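Local atomic coordinates of AP endonuclease, family protein 2 (Mycobacterium smegmatis, PDB entry 5TNV), a protein that binds magnesium within a xylose isomerase-like TIM barrel and, judging from its family, may act as an endonuclease. Residues 49-54 against 90-95; 55-60 against 73-78; 64-69 against 312-317; 137-142 against 219-224. All coordinates share one frame; numbering follows the deposited sequence.

Contact 1. Residues 49-54 against 90-95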
# COMPACT_ATOMS: atom_id res chain seq x y z
N ALA A 49 6.70 1.11 35.58
CA ALA A 49 7.53 -0.01 35.12
C ALA A 49 9.01 0.23 35.37
O ALA A 49 9.45 1.37 35.38
CB ALA A 49 7.28 -0.23 33.63
N PRO A 50 9.79 -0.82 35.50
CA PRO A 50 11.24 -0.64 35.57
C PRO A 50 11.74 0.00 34.27
O PRO A 50 11.19 -0.18 33.18
CB PRO A 50 11.74 -2.05 35.72
CG PRO A 50 10.60 -2.90 36.10
CD PRO A 50 9.38 -2.23 35.59
N ALA A 51 12.84 0.76 34.42
CA ALA A 51 13.38 1.49 33.28
C ALA A 51 13.71 0.52 32.14
O ALA A 51 13.65 0.87 30.98
CB ALA A 51 14.53 2.36 33.72
N GLY A 52 14.10 -0.70 32.45
CA GLY A 52 14.42 -1.69 31.43
C GLY A 52 13.26 -2.04 30.53
O GLY A 52 13.45 -2.43 29.37
N VAL A 53 12.04 -1.95 31.02
CA VAL A 53 10.85 -2.14 30.23
C VAL A 53 10.73 -1.00 29.22
O VAL A 53 10.48 -1.23 28.02
CB VAL A 53 9.64 -2.25 31.14
CG1 VAL A 53 8.34 -2.24 30.37
CG2 VAL A 53 9.70 -3.58 31.92
N TRP A 54 10.87 0.23 29.65
CA TRP A 54 10.89 1.38 28.75
C TRP A 54 11.97 1.18 27.71
O TRP A 54 11.78 1.48 26.53
CB TRP A 54 11.18 2.64 29.54
CG TRP A 54 10.21 2.99 30.63
CD1 TRP A 54 8.94 2.58 30.80
CD2 TRP A 54 10.47 3.87 31.73
NE1 TRP A 54 8.38 3.15 31.91
CE2 TRP A 54 9.30 3.94 32.52
CE3 TRP A 54 11.59 4.59 32.16
CZ2 TRP A 54 9.21 4.71 33.67
CZ3 TRP A 54 11.49 5.35 33.30
CH2 TRP A 54 10.33 5.41 34.06
N ARG A 90 15.73 9.41 31.37
CA ARG A 90 16.72 10.09 30.56
C ARG A 90 17.88 9.15 30.23
O ARG A 90 18.43 9.13 29.11
CB ARG A 90 17.24 11.35 31.24
CG ARG A 90 17.89 12.36 30.32
CD ARG A 90 18.41 13.54 31.11
NE ARG A 90 17.47 14.24 32.01
CZ ARG A 90 16.59 15.15 31.58
NH1 ARG A 90 16.41 15.43 30.31
NH2 ARG A 90 15.80 15.77 32.41
N THR A 91 18.31 8.33 31.22
CA THR A 91 19.40 7.41 31.05
C THR A 91 19.05 6.35 29.98
O THR A 91 19.85 6.10 29.09
CB THR A 91 19.75 6.72 32.36
OG1 THR A 91 20.21 7.76 33.23
CG2 THR A 91 20.87 5.73 32.20
N VAL A 92 17.86 5.74 30.09
CA VAL A 92 17.55 4.70 29.08
C VAL A 92 17.30 5.29 27.71
O VAL A 92 17.67 4.66 26.71
CB VAL A 92 16.44 3.73 29.50
CG1 VAL A 92 16.85 2.94 30.74
CG2 VAL A 92 15.13 4.38 29.73
N LEU A 93 16.74 6.50 27.63
CA LEU A 93 16.59 7.16 26.34
C LEU A 93 17.94 7.31 25.64
O LEU A 93 18.07 6.93 24.46
CB LEU A 93 15.93 8.52 26.62
CG LEU A 93 15.67 9.39 25.38
CD1 LEU A 93 14.58 8.80 24.51
CD2 LEU A 93 15.35 10.82 25.83
N ALA A 94 18.94 7.79 26.35
CA ALA A 94 20.29 7.92 25.80
C ALA A 94 20.91 6.57 25.50
O ALA A 94 21.54 6.41 24.43
CB ALA A 94 21.17 8.73 26.76
N ASP A 95 20.76 5.60 26.42
CA ASP A 95 21.35 4.29 26.22
C ASP A 95 20.83 3.62 24.96
O ASP A 95 21.56 2.86 24.29
CB ASP A 95 21.12 3.42 27.41
CG ASP A 95 21.97 2.19 27.55
OD1 ASP A 95 23.11 2.10 27.01
OD2 ASP A 95 21.52 1.24 28.25
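V92 meets A51 and W54 through its two methyl branches, and these two apolar touches make up the side-chain contact. CG1 of V92 lies 3.8 Å from CB of A51, at the point where the backbones also come nearest, with the CA atoms of A51 and V92 6.7 Å apart. The same CG1 is also 3.8 Å from the carbonyl O of A51. The other branch, CG2, approaches the indole of W54 at its edge, near the ring plane, 4.3 Å from CE3. With chi1 of V92 at -63°, CG1 stands anti to the carbonyl carbon and CG2 between that carbon and the backbone N, which turns both methyls to the helix start.

Polar bonding lies outside the interface: no hydrogen bond crosses it, and NE1 of W54 bonds to the carbonyl of I46. One face of the W54 ring carries the backbone of its own segment, with O of A49 and CA of A51 offset toward the rim. P50 is the N-cap of helix 51-63.

With only 119 Å² buried and dispersion as the cohesive force, helices 51-63 and 83-95 of the barrel's outer layer meet here through a small apolar contact with no directional bond across it.

Contact 2. Residues 55-60 against 73-78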
# COMPACT_ATOMS: atom_id res chain seq x y z
N ALA A 55 13.13 0.71 28.13
CA ALA A 55 14.26 0.55 27.22
C ALA A 55 13.93 -0.39 26.08
O ALA A 55 14.32 -0.15 24.95
CB ALA A 55 15.49 0.02 27.96
N LYS A 56 13.24 -1.49 26.34
CA LYS A 56 12.92 -2.44 25.28
C LYS A 56 11.92 -1.86 24.29
O LYS A 56 11.96 -2.22 23.11
CB LYS A 56 12.47 -3.75 25.88
CG LYS A 56 13.63 -4.57 26.49
CD LYS A 56 13.42 -6.08 26.43
CE LYS A 56 14.37 -6.85 27.34
NZ LYS A 56 13.67 -7.82 28.24
N GLN A 57 11.03 -0.99 24.73
CA GLN A 57 10.10 -0.31 23.80
C GLN A 57 10.88 0.68 22.95
O GLN A 57 10.74 0.66 21.71
CB GLN A 57 8.98 0.38 24.60
CG GLN A 57 8.09 -0.58 25.32
CD GLN A 57 7.08 0.13 26.20
OE1 GLN A 57 7.43 1.05 26.96
NE2 GLN A 57 5.82 -0.27 26.08
N LEU A 58 11.71 1.49 23.57
CA LEU A 58 12.56 2.45 22.86
C LEU A 58 13.45 1.72 21.84
O LEU A 58 13.67 2.20 20.72
CB LEU A 58 13.38 3.21 23.85
CG LEU A 58 12.63 4.25 24.67
CD1 LEU A 58 13.42 4.62 25.92
CD2 LEU A 58 12.27 5.49 23.82
N ARG A 59 13.97 0.56 22.23
CA ARG A 59 14.87 -0.21 21.35
C ARG A 59 14.19 -0.57 20.04
O ARG A 59 14.83 -0.57 18.98
CB ARG A 59 15.31 -1.46 22.08
CG ARG A 59 16.47 -2.20 21.41
CD ARG A 59 16.97 -3.34 22.29
NE ARG A 59 17.47 -2.79 23.57
CZ ARG A 59 17.53 -3.47 24.71
NH1 ARG A 59 17.21 -4.74 24.75
NH2 ARG A 59 17.97 -2.87 25.79
N GLN A 60 12.90 -0.92 20.09
CA GLN A 60 12.19 -1.26 18.87
C GLN A 60 12.18 -0.09 17.89
O GLN A 60 12.18 -0.30 16.67
CB GLN A 60 10.74 -1.67 19.18
CG GLN A 60 10.65 -2.98 19.95
CD GLN A 60 9.21 -3.35 20.14
OE1 GLN A 60 8.46 -3.57 19.18
NE2 GLN A 60 8.77 -3.41 21.38
N ASP A 73 1.86 12.11 25.69
CA ASP A 73 1.43 11.93 27.07
C ASP A 73 0.64 10.65 27.22
O ASP A 73 0.08 10.40 28.32
CB ASP A 73 0.63 13.12 27.60
CG ASP A 73 -0.65 13.35 26.88
OD1 ASP A 73 -0.93 12.61 25.93
OD2 ASP A 73 -1.40 14.29 27.23
N ALA A 74 0.62 9.77 26.22
CA ALA A 74 -0.17 8.52 26.23
C ALA A 74 0.68 7.28 26.48
O ALA A 74 0.14 6.16 26.46
CB ALA A 74 -0.90 8.44 24.89
N TRP A 75 1.96 7.48 26.73
CA TRP A 75 2.95 6.43 26.99
C TRP A 75 3.49 6.73 28.40
O TRP A 75 2.69 6.91 29.35
CB TRP A 75 3.95 6.33 25.84
CG TRP A 75 5.09 5.38 26.04
CD1 TRP A 75 5.02 4.05 26.30
CD2 TRP A 75 6.47 5.71 26.01
NE1 TRP A 75 6.28 3.52 26.43
CE2 TRP A 75 7.19 4.52 26.26
CE3 TRP A 75 7.22 6.88 25.79
CZ2 TRP A 75 8.59 4.48 26.31
CZ3 TRP A 75 8.59 6.85 25.84
CH2 TRP A 75 9.26 5.65 26.10
N VAL A 76 4.79 6.81 28.63
CA VAL A 76 5.33 7.20 29.93
C VAL A 76 4.95 8.66 30.20
O VAL A 76 5.31 9.52 29.38
CB VAL A 76 6.85 7.02 29.95
CG1 VAL A 76 7.43 7.55 31.25
CG2 VAL A 76 7.28 5.57 29.71
N PRO A 77 4.24 8.95 31.28
CA PRO A 77 3.75 10.31 31.51
C PRO A 77 4.81 11.15 32.17
O PRO A 77 4.89 11.21 33.44
CB PRO A 77 2.54 10.10 32.38
CG PRO A 77 2.92 8.89 33.22
CD PRO A 77 3.68 8.03 32.27
N LEU A 78 5.61 11.84 31.39
CA LEU A 78 6.74 12.59 31.93
C LEU A 78 6.30 13.67 32.92
O LEU A 78 7.02 13.91 33.89
CB LEU A 78 7.58 13.21 30.81
CG LEU A 78 8.22 12.21 29.85
CD1 LEU A 78 8.99 12.95 28.76
CD2 LEU A 78 9.14 11.21 30.52
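The indole nitrogen of W75 donates to the side-chain oxygen of Q57, NE1 to OE1 2.8 Å, with an N-H...O angle of 161°. The evidence for a well-directed donor is that OE1 sits in the plane of the indole, at its edge. The acceptor is used less regularly: NE1 stands 53° out of the carbonyl plane of Q57, so the bond does not follow a lone pair. OE1 also lies 3.5 Å from CE2 of W75, beside the nitrogen on the ring edge.

Reach explains the pairing. The CA atoms of Q57 and W75 are 10.3 Å apart, and both side chains are needed to span the gap. Q57 is extended beyond CG, while CG of W75 is anti to the backbone N (chi1 175°), which sends the indole toward the helix; the two side chains then run past each other in opposite directions.

At the far end of the indole, CH2 of W75 touches L58, 3.8 Å from CD2 and 3.9 Å from CG, with the leucine crossing the ring side chain at about a right angle and its methyl approaching obliquely. The neighbouring V76 folds back so that its CG2 lies 3.6 Å above the centre of one indole face. The ring is thus held by a bond at its nitrogen and by apolar contact elsewhere.

W75 also touches M33, in the loop after strand 29-32, and L58 packs on L93 of helix 83-95. The contact therefore fastens the loop leaving strand 68-70 onto helix 51-63, between the barrel strands and the next helix.

Contact 3. Residues 64-69 against 312-317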
# COMPACT_ATOMS: atom_id res chain seq x y z
N LEU A 64 14.46 0.42 14.04
CA LEU A 64 13.82 0.80 12.78
C LEU A 64 14.38 2.10 12.21
O LEU A 64 13.88 2.57 11.18
CB LEU A 64 12.30 0.81 12.93
CG LEU A 64 11.68 -0.56 13.07
CD1 LEU A 64 10.26 -0.46 13.60
CD2 LEU A 64 11.72 -1.30 11.76
N GLY A 65 15.41 2.67 12.82
CA GLY A 65 16.20 3.71 12.22
C GLY A 65 16.02 5.10 12.79
O GLY A 65 16.73 6.04 12.42
N PHE A 66 15.07 5.28 13.72
CA PHE A 66 14.85 6.62 14.27
C PHE A 66 16.02 7.10 15.12
O PHE A 66 16.68 6.32 15.80
CB PHE A 66 13.61 6.61 15.17
CG PHE A 66 12.33 6.56 14.39
CD1 PHE A 66 11.77 7.77 13.96
CD2 PHE A 66 11.67 5.39 14.09
CE1 PHE A 66 10.59 7.79 13.21
CE2 PHE A 66 10.50 5.40 13.33
CZ PHE A 66 10.00 6.59 12.89
N ASP A 67 16.25 8.41 15.08
CA ASP A 67 17.08 9.15 16.01
C ASP A 67 16.26 9.88 17.08
O ASP A 67 16.79 10.16 18.15
CB ASP A 67 17.91 10.19 15.26
CG ASP A 67 18.94 9.60 14.34
OD1 ASP A 67 19.64 8.71 14.72
OD2 ASP A 67 19.07 10.09 13.21
N HIS A 68 15.02 10.23 16.77
CA HIS A 68 14.19 11.02 17.64
C HIS A 68 12.85 10.34 17.89
O HIS A 68 12.32 9.60 17.02
CB HIS A 68 13.93 12.42 17.06
CG HIS A 68 15.15 13.26 17.04
ND1 HIS A 68 16.00 13.34 15.98
CD2 HIS A 68 15.63 14.05 18.05
CE1 HIS A 68 16.99 14.16 16.29
NE2 HIS A 68 16.81 14.61 17.53
N ILE A 69 12.26 10.64 19.06
CA ILE A 69 10.92 10.26 19.44
C ILE A 69 10.17 11.47 19.93
O ILE A 69 10.75 12.51 20.31
CB ILE A 69 10.90 9.14 20.51
CG1 ILE A 69 11.37 9.68 21.86
CG2 ILE A 69 11.65 7.93 20.06
CD1 ILE A 69 11.00 8.85 23.06
N GLU A 312 8.97 3.60 7.84
CA GLU A 312 9.06 3.84 6.39
C GLU A 312 8.85 5.31 6.10
O GLU A 312 9.53 5.89 5.22
CB GLU A 312 8.06 2.98 5.64
CG GLU A 312 8.40 1.53 5.59
CD GLU A 312 7.62 0.67 4.62
OE1 GLU A 312 6.68 1.14 4.04
OE2 GLU A 312 8.00 -0.52 4.48
N ASN A 313 7.92 5.95 6.79
CA ASN A 313 7.65 7.37 6.57
C ASN A 313 8.85 8.23 6.90
O ASN A 313 9.11 9.22 6.20
CB ASN A 313 6.41 7.80 7.37
CG ASN A 313 5.12 7.24 6.80
OD1 ASN A 313 5.08 6.68 5.69
ND2 ASN A 313 4.04 7.42 7.54
N ARG A 314 9.62 7.87 7.94
CA ARG A 314 10.81 8.64 8.25
C ARG A 314 11.82 8.58 7.09
O ARG A 314 12.37 9.59 6.67
CB ARG A 314 11.48 8.12 9.54
CG ARG A 314 12.88 8.70 9.71
CD ARG A 314 13.60 8.17 10.96
NE ARG A 314 15.06 8.49 10.87
CZ ARG A 314 15.88 7.80 10.11
NH1 ARG A 314 15.51 6.76 9.44
NH2 ARG A 314 17.12 8.21 10.05
N GLU A 315 12.06 7.37 6.58
CA GLU A 315 12.99 7.22 5.46
C GLU A 315 12.51 8.02 4.25
O GLU A 315 13.32 8.60 3.53
CB GLU A 315 13.20 5.76 5.12
CG GLU A 315 13.99 5.03 6.17
CD GLU A 315 14.24 3.57 5.89
OE1 GLU A 315 13.76 3.09 4.87
OE2 GLU A 315 14.90 2.91 6.73
N TYR A 316 11.20 8.01 4.01
CA TYR A 316 10.60 8.77 2.93
C TYR A 316 10.87 10.25 3.06
O TYR A 316 11.30 10.90 2.10
CB TYR A 316 9.10 8.46 2.93
CG TYR A 316 8.32 9.31 1.95
CD1 TYR A 316 8.19 8.87 0.64
CD2 TYR A 316 7.71 10.50 2.28
CE1 TYR A 316 7.51 9.60 -0.31
CE2 TYR A 316 6.99 11.21 1.36
CZ TYR A 316 6.89 10.76 0.05
OH TYR A 316 6.15 11.48 -0.86
N ILE A 317 10.58 10.81 4.23
CA ILE A 317 10.80 12.23 4.47
C ILE A 317 12.27 12.57 4.27
O ILE A 317 12.61 13.60 3.66
CB ILE A 317 10.30 12.65 5.87
CG1 ILE A 317 8.79 12.46 6.01
CG2 ILE A 317 10.72 14.06 6.22
CD1 ILE A 317 8.29 12.49 7.42
O HOH W 1 13.17 4.99 9.84
O HOH W 2 13.79 1.36 8.69
O HOH W 3 14.56 10.13 13.56
O HOH W 4 17.09 10.59 11.66
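R314 has CG anti to its backbone nitrogen (chi1 167°) and runs extended from CG to NE, laying its chain across F66 and carrying the guanidinium to the backbone of G65. The aliphatic part makes a CH-pi contact: CD of R314 is 4.0 Å from the centroid of the F66 ring, 29° off its normal and hence over the face.

The charged end makes no direct hydrogen bond across the contact: O of G65 lies over the centre of the guanidinium face, 3.0 Å from CZ of R314, and its angles to the three nitrogens are too poor for hydrogen bonds. Water supplies the in-plane partner: water 4 sits at the guanidinium edge, accepting from NH2 of R314 (2.9 Å) and donating to OD2 of D67 (2.6 Å). That carboxylate oxygen is 4.2 Å from NH2, beyond a salt bridge, while OD1 of D67 pairs with R62. Water 1 joins NH1 of R314 to O of L64, and water 2 links the same carbonyl to OE2 of E315. The hydrated link probably still steadies the positive charge.

G65 has positive phi and ends helix 51-63 in a Schellman motif. The turn leads into strand 68-70. Helix 306-325, whose R314 touches I29, covers the seam where strand 29-32 lies parallel to strand 297-299 and the TIM barrel closes.

Contact 4. Residues 137-142 against 219-224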
# COMPACT_ATOMS: atom_id res chain seq x y z
N ILE A 137 9.39 21.79 20.69
CA ILE A 137 7.96 21.93 20.56
C ILE A 137 7.25 21.18 21.66
O ILE A 137 7.60 20.02 21.93
CB ILE A 137 7.46 21.38 19.20
CG1 ILE A 137 7.92 22.22 18.00
CG2 ILE A 137 5.91 21.15 19.21
CD1 ILE A 137 7.21 23.60 17.93
N VAL A 138 6.26 21.83 22.26
CA VAL A 138 5.20 21.14 22.99
C VAL A 138 3.92 21.36 22.16
O VAL A 138 3.62 22.51 21.80
CB VAL A 138 5.05 21.62 24.43
CG1 VAL A 138 3.79 21.07 25.11
CG2 VAL A 138 6.32 21.28 25.21
N ASN A 139 3.20 20.29 21.87
CA ASN A 139 2.02 20.31 21.04
C ASN A 139 0.79 19.97 21.88
O ASN A 139 0.79 19.03 22.66
CB ASN A 139 2.21 19.27 19.91
CG ASN A 139 1.00 18.97 19.09
OD1 ASN A 139 0.78 19.59 18.04
ND2 ASN A 139 0.19 18.02 19.54
N THR A 140 -0.27 20.77 21.66
CA THR A 140 -1.56 20.54 22.29
C THR A 140 -2.65 20.62 21.23
O THR A 140 -2.51 21.32 20.23
CB THR A 140 -1.76 21.57 23.43
OG1 THR A 140 -2.87 21.21 24.23
CG2 THR A 140 -1.96 22.98 22.92
N GLY A 141 -3.74 19.91 21.46
CA GLY A 141 -4.90 20.03 20.61
C GLY A 141 -6.18 19.95 21.42
O GLY A 141 -6.15 19.84 22.65
N PHE A 142 -7.29 19.99 20.71
CA PHE A 142 -8.60 20.09 21.36
C PHE A 142 -9.41 18.82 21.25
O PHE A 142 -10.55 18.75 21.74
CB PHE A 142 -9.33 21.32 20.81
CG PHE A 142 -8.59 22.61 21.11
CD1 PHE A 142 -8.47 23.07 22.43
CD2 PHE A 142 -7.98 23.36 20.11
CE1 PHE A 142 -7.75 24.21 22.72
CE2 PHE A 142 -7.29 24.52 20.43
CZ PHE A 142 -7.19 24.95 21.72
N GLY A 219 2.12 28.27 17.04
CA GLY A 219 1.90 28.02 15.61
C GLY A 219 0.98 26.81 15.47
O GLY A 219 0.59 26.18 16.45
N LEU A 220 0.63 26.55 14.21
CA LEU A 220 -0.20 25.39 13.88
C LEU A 220 0.65 24.14 13.67
O LEU A 220 1.79 24.19 13.22
CB LEU A 220 -1.04 25.65 12.62
CG LEU A 220 -2.07 26.75 12.70
CD1 LEU A 220 -2.74 26.90 11.33
CD2 LEU A 220 -3.09 26.44 13.79
N ASN A 221 -0.01 23.00 13.89
CA ASN A 221 0.47 21.67 13.51
C ASN A 221 -0.57 21.15 12.51
O ASN A 221 -1.67 20.73 12.92
CB ASN A 221 0.59 20.78 14.73
CG ASN A 221 0.73 19.32 14.38
OD1 ASN A 221 0.93 18.95 13.22
ND2 ASN A 221 0.64 18.47 15.40
N PRO A 222 -0.28 21.21 11.22
CA PRO A 222 -1.24 20.90 10.18
C PRO A 222 -1.33 19.38 9.94
O PRO A 222 -0.88 18.86 8.91
CB PRO A 222 -0.71 21.67 8.97
CG PRO A 222 0.77 21.57 9.13
CD PRO A 222 1.00 21.68 10.62
N ASP A 223 -1.93 18.68 10.92
CA ASP A 223 -2.06 17.21 10.86
C ASP A 223 -3.25 16.89 9.96
O ASP A 223 -4.29 16.40 10.43
CB ASP A 223 -2.20 16.65 12.25
CG ASP A 223 -2.14 15.14 12.33
OD1 ASP A 223 -2.01 14.45 11.28
OD2 ASP A 223 -2.24 14.63 13.48
N LEU A 224 -3.11 17.20 8.67
CA LEU A 224 -4.28 17.16 7.79
C LEU A 224 -4.66 15.73 7.43
O LEU A 224 -5.79 15.55 6.92
CB LEU A 224 -4.10 18.05 6.56
CG LEU A 224 -3.84 19.52 6.86
CD1 LEU A 224 -3.92 20.34 5.59
CD2 LEU A 224 -4.76 20.06 7.93
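Strands 137-141 and 218-221 are not sheet neighbours, since strand 189-193 runs between them, yet the CA atoms of N139 and N221 come within 7.8 Å. Both residues have CG anti to the backbone nitrogen (chi1 169° for N139, 165° for N221), and both side chains head for the partner strand, where they cross at about a right angle.

Their single hydrogen bond runs from ND2 of N221 to OD1 of N139, 2.9 Å with an N-H...O angle of 161°. The acceptor lies close to the amide plane of N221, whereas the donor stands well above the carbonyl plane of N139 and does not point along a lone pair. Each amide uses its other end elsewhere: ND2 of N139 donates to OE1 of E193, and OD1 of N221 accepts from the backbone N of H252. With both ends engaged, the flip state of each buried amide is fixed.

Beyond N221 the chain bends sharply, P222 and D223 each centring an inverse gamma turn; the bond from N of D223 to O of N221 measures 2.9 Å. The turn brings OD2 of D223 onto the magnesium ion, and OD1 of D223 forms a salt bridge with K254.

E193, D223 and H252 bind the ion. Through the carboxylate of E193 and the backbone N of H252, the asparagine pair forms a second shell of the metal site inside the TIM barrel.

Overall arrangement
The four contacts run from the outer helical layer of the barrel to its metal centre. Contacts 1 and 2 share helix 51-63 and touch directly, with V92 against A55 and L58; contact 1 is partly buried and wholly apolar across its interface, contact 2 is buried and adds one hydrogen bond. Contact 3, also partly buried, is water-rich and charged, and I69 of its strand meets L58 and W75 of contact 2. Contact 4 lies deepest, its centre about 6 Å from the chain centre, and rests on an amide pair next to the magnesium ligands; it touches none of the others, its nearest atoms being about 7 Å from contact 2 and about 8 Å from contact 3.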